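Local coordinates for Rho guanine nucleotide exchange factor 3 (Mus musculus, PDB 2Z0Q), which acts as a guanine nucleotide exchange factor for the small GTPases RhoA and RhoB, through the DH-PH region represented here, at residues 18-23 / 173-178. Sequence-based numbering, arbitrary orientation.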
loop_
_atom_site.group_PDB
_atom_site.type_symbol
_atom_site.label_atom_id
_atom_site.label_comp_id
_atom_site.label_asym_id
_atom_site.label_seq_id
_atom_site.Cartn_x
_atom_site.Cartn_y
_atom_site.Cartn_z
ATOM N N ILE A 18 -7.397 -1.681 -35.056
ATOM C CA ILE A 18 -7.882 -2.804 -34.251
ATOM C C ILE A 18 -7.241 -2.705 -32.860
ATOM O O ILE A 18 -7.914 -2.915 -31.850
ATOM C CB ILE A 18 -7.542 -4.148 -34.942
ATOM C CG1 ILE A 18 -8.324 -4.201 -36.286
ATOM C CG2 ILE A 18 -7.999 -5.315 -34.048
ATOM C CD1 ILE A 18 -7.922 -5.422 -37.190
ATOM N N LYS A 19 -5.965 -2.340 -32.800
ATOM C CA LYS A 19 -5.301 -2.162 -31.503
ATOM C C LYS A 19 -5.930 -1.003 -30.697
ATOM O O LYS A 19 -6.019 -1.075 -29.463
ATOM C CB LYS A 19 -3.793 -1.921 -31.683
ATOM C CG LYS A 19 -3.056 -3.145 -32.221
ATOM C CD LYS A 19 -1.588 -2.802 -32.458
ATOM C CE LYS A 19 -0.882 -3.944 -33.159
ATOM N NZ LYS A 19 0.567 -3.599 -33.443
ATOM N N ARG A 20 -6.373 0.036 -31.388
ATOM C CA ARG A 20 -7.019 1.158 -30.711
ATOM C C ARG A 20 -8.351 0.672 -30.118
ATOM O O ARG A 20 -8.676 0.968 -28.995
ATOM C CB ARG A 20 -7.329 2.266 -31.698
ATOM C CG ARG A 20 -7.707 3.578 -30.985
ATOM C CD ARG A 20 -7.986 4.723 -31.985
ATOM N NE ARG A 20 -9.217 4.549 -32.782
ATOM C CZ ARG A 20 -10.389 5.126 -32.518
ATOM N NH1 ARG A 20 -10.554 5.924 -31.473
ATOM N NH2 ARG A 20 -11.415 4.915 -33.328
ATOM N N GLN A 21 -9.103 -0.107 -30.895
ATOM C CA GLN A 21 -10.384 -0.616 -30.370
ATOM C C GLN A 21 -10.137 -1.556 -29.202
ATOM O O GLN A 21 -10.906 -1.557 -28.249
ATOM C CB GLN A 21 -11.234 -1.288 -31.474
ATOM C CG GLN A 21 -11.705 -0.325 -32.571
ATOM C CD GLN A 21 -12.602 0.773 -32.014
ATOM O OE1 GLN A 21 -13.473 0.521 -31.199
ATOM N NE2 GLN A 21 -12.381 1.998 -32.458
ATOM N N GLU A 22 -9.081 -2.375 -29.273
ATOM C CA GLU A 22 -8.752 -3.232 -28.159
ATOM C C GLU A 22 -8.453 -2.380 -26.904
ATOM O O GLU A 22 -8.956 -2.650 -25.806
ATOM C CB GLU A 22 -7.517 -4.091 -28.485
ATOM C CG GLU A 22 -7.873 -5.216 -29.451
ATOM C CD GLU A 22 -6.749 -6.249 -29.562
ATOM O OE1 GLU A 22 -5.597 -5.914 -29.228
ATOM O OE2 GLU A 22 -7.033 -7.401 -29.973
ATOM N N ALA A 23 -7.645 -1.338 -27.084
ATOM C CA ALA A 23 -7.267 -0.520 -25.944
ATOM C C ALA A 23 -8.486 0.149 -25.284
ATOM O O ALA A 23 -8.545 0.266 -24.064
ATOM C CB ALA A 23 -6.202 0.559 -26.393
ATOM N N HIS A 173 -2.285 4.264 -30.556
ATOM C CA HIS A 173 -2.923 3.693 -31.752
ATOM C C HIS A 173 -3.972 4.669 -32.311
ATOM O O HIS A 173 -4.766 4.329 -33.198
ATOM C CB HIS A 173 -3.562 2.359 -31.415
ATOM C CG HIS A 173 -2.605 1.387 -30.812
ATOM N ND1 HIS A 173 -1.461 0.983 -31.463
ATOM C CD2 HIS A 173 -2.591 0.781 -29.599
ATOM C CE1 HIS A 173 -0.782 0.172 -30.672
ATOM N NE2 HIS A 173 -1.444 0.033 -29.536
ATOM N N THR A 174 -3.949 5.904 -31.830
ATOM C CA THR A 174 -4.892 6.920 -32.310
ATOM C C THR A 174 -4.215 7.746 -33.428
ATOM O O THR A 174 -3.154 8.360 -33.208
ATOM C CB THR A 174 -5.339 7.873 -31.148
ATOM O OG1 THR A 174 -5.976 7.112 -30.097
ATOM C CG2 THR A 174 -6.342 8.914 -31.659
ATOM N N PRO A 175 -4.811 7.766 -34.628
ATOM C CA PRO A 175 -4.274 8.506 -35.783
ATOM C C PRO A 175 -4.184 10.042 -35.596
ATOM O O PRO A 175 -4.907 10.627 -34.795
ATOM C CB PRO A 175 -5.204 8.085 -36.930
ATOM C CG PRO A 175 -6.476 7.770 -36.262
ATOM C CD PRO A 175 -6.096 7.119 -34.950
ATOM N N ASN A 176 -3.277 10.680 -36.337
ATOM C CA ASN A 176 -3.091 12.133 -36.222
ATOM C C ASN A 176 -4.316 12.981 -36.580
ATOM O O ASN A 176 -4.443 14.114 -36.124
ATOM C CB ASN A 176 -1.887 12.593 -37.065
ATOM C CG ASN A 176 -0.595 11.851 -36.714
ATOM O OD1 ASN A 176 -0.298 11.584 -35.539
ATOM N ND2 ASN A 176 0.194 11.531 -37.743
ATOM N N ASP A 177 -5.223 12.443 -37.378
ATOM C CA ASP A 177 -6.418 13.191 -37.761
ATOM C C ASP A 177 -7.608 12.909 -36.848
ATOM O O ASP A 177 -8.756 13.269 -37.155
ATOM C CB ASP A 177 -6.792 12.848 -39.203
ATOM C CG ASP A 177 -7.200 11.395 -39.364
ATOM O OD1 ASP A 177 -6.555 10.512 -38.748
ATOM O OD2 ASP A 177 -8.161 11.143 -40.119
ATOM N N ASN A 178 -7.341 12.247 -35.720
ATOM C CA ASN A 178 -8.394 11.924 -34.776
ATOM C C ASN A 178 -8.206 12.880 -33.584
ATOM O O ASN A 178 -7.160 12.857 -32.949
ATOM C CB ASN A 178 -8.234 10.481 -34.296
ATOM C CG ASN A 178 -9.403 10.016 -33.495
ATOM O OD1 ASN A 178 -9.885 10.716 -32.607
ATOM N ND2 ASN A 178 -9.879 8.798 -33.792
HETATM O O HOH W 1 -8.965 6.996 -29.517
#
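Arg20, on helix 15-51, comes closest to the loop 173-178 at His173, their CA atoms 4.9 Å apart, and no direct hydrogen bond joins the two segments. Lys19 lays its aliphatic chain on the imidazole of His173: CB sits over the ring centre, 3.5 Å from the centroid, a CH-pi contact, and CD follows. A long methylene chain suits a flat ring here, since it covers one face while NZ runs on past it. His173 NE2 is hydrogen-bonded to Glu169, which steadies the ring. In the helical DH domain, the loop links helix 155-172 to helix 180-213, and the contact ties it to the domain's first long helix. With CG anti to the backbone N (chi1 -167°), Arg20 runs alongside the start of the loop, its CD 3.5 Å from His173 O. Beyond the bend at chi3, its several N-H donors serve a carboxylate, Glu17, through NE, and Glu92 O and a water (2.7 Å) through NH1. That water donates to Thr174 OG1, a hydroxyl able also to give its proton, and already hydrogen-bonded to Ile170 O. Asn178 ND2 lies over one guanidinium face, displaced toward the rim near NH1, while the short amide's OD1 caps Asp180 N where the next helix begins.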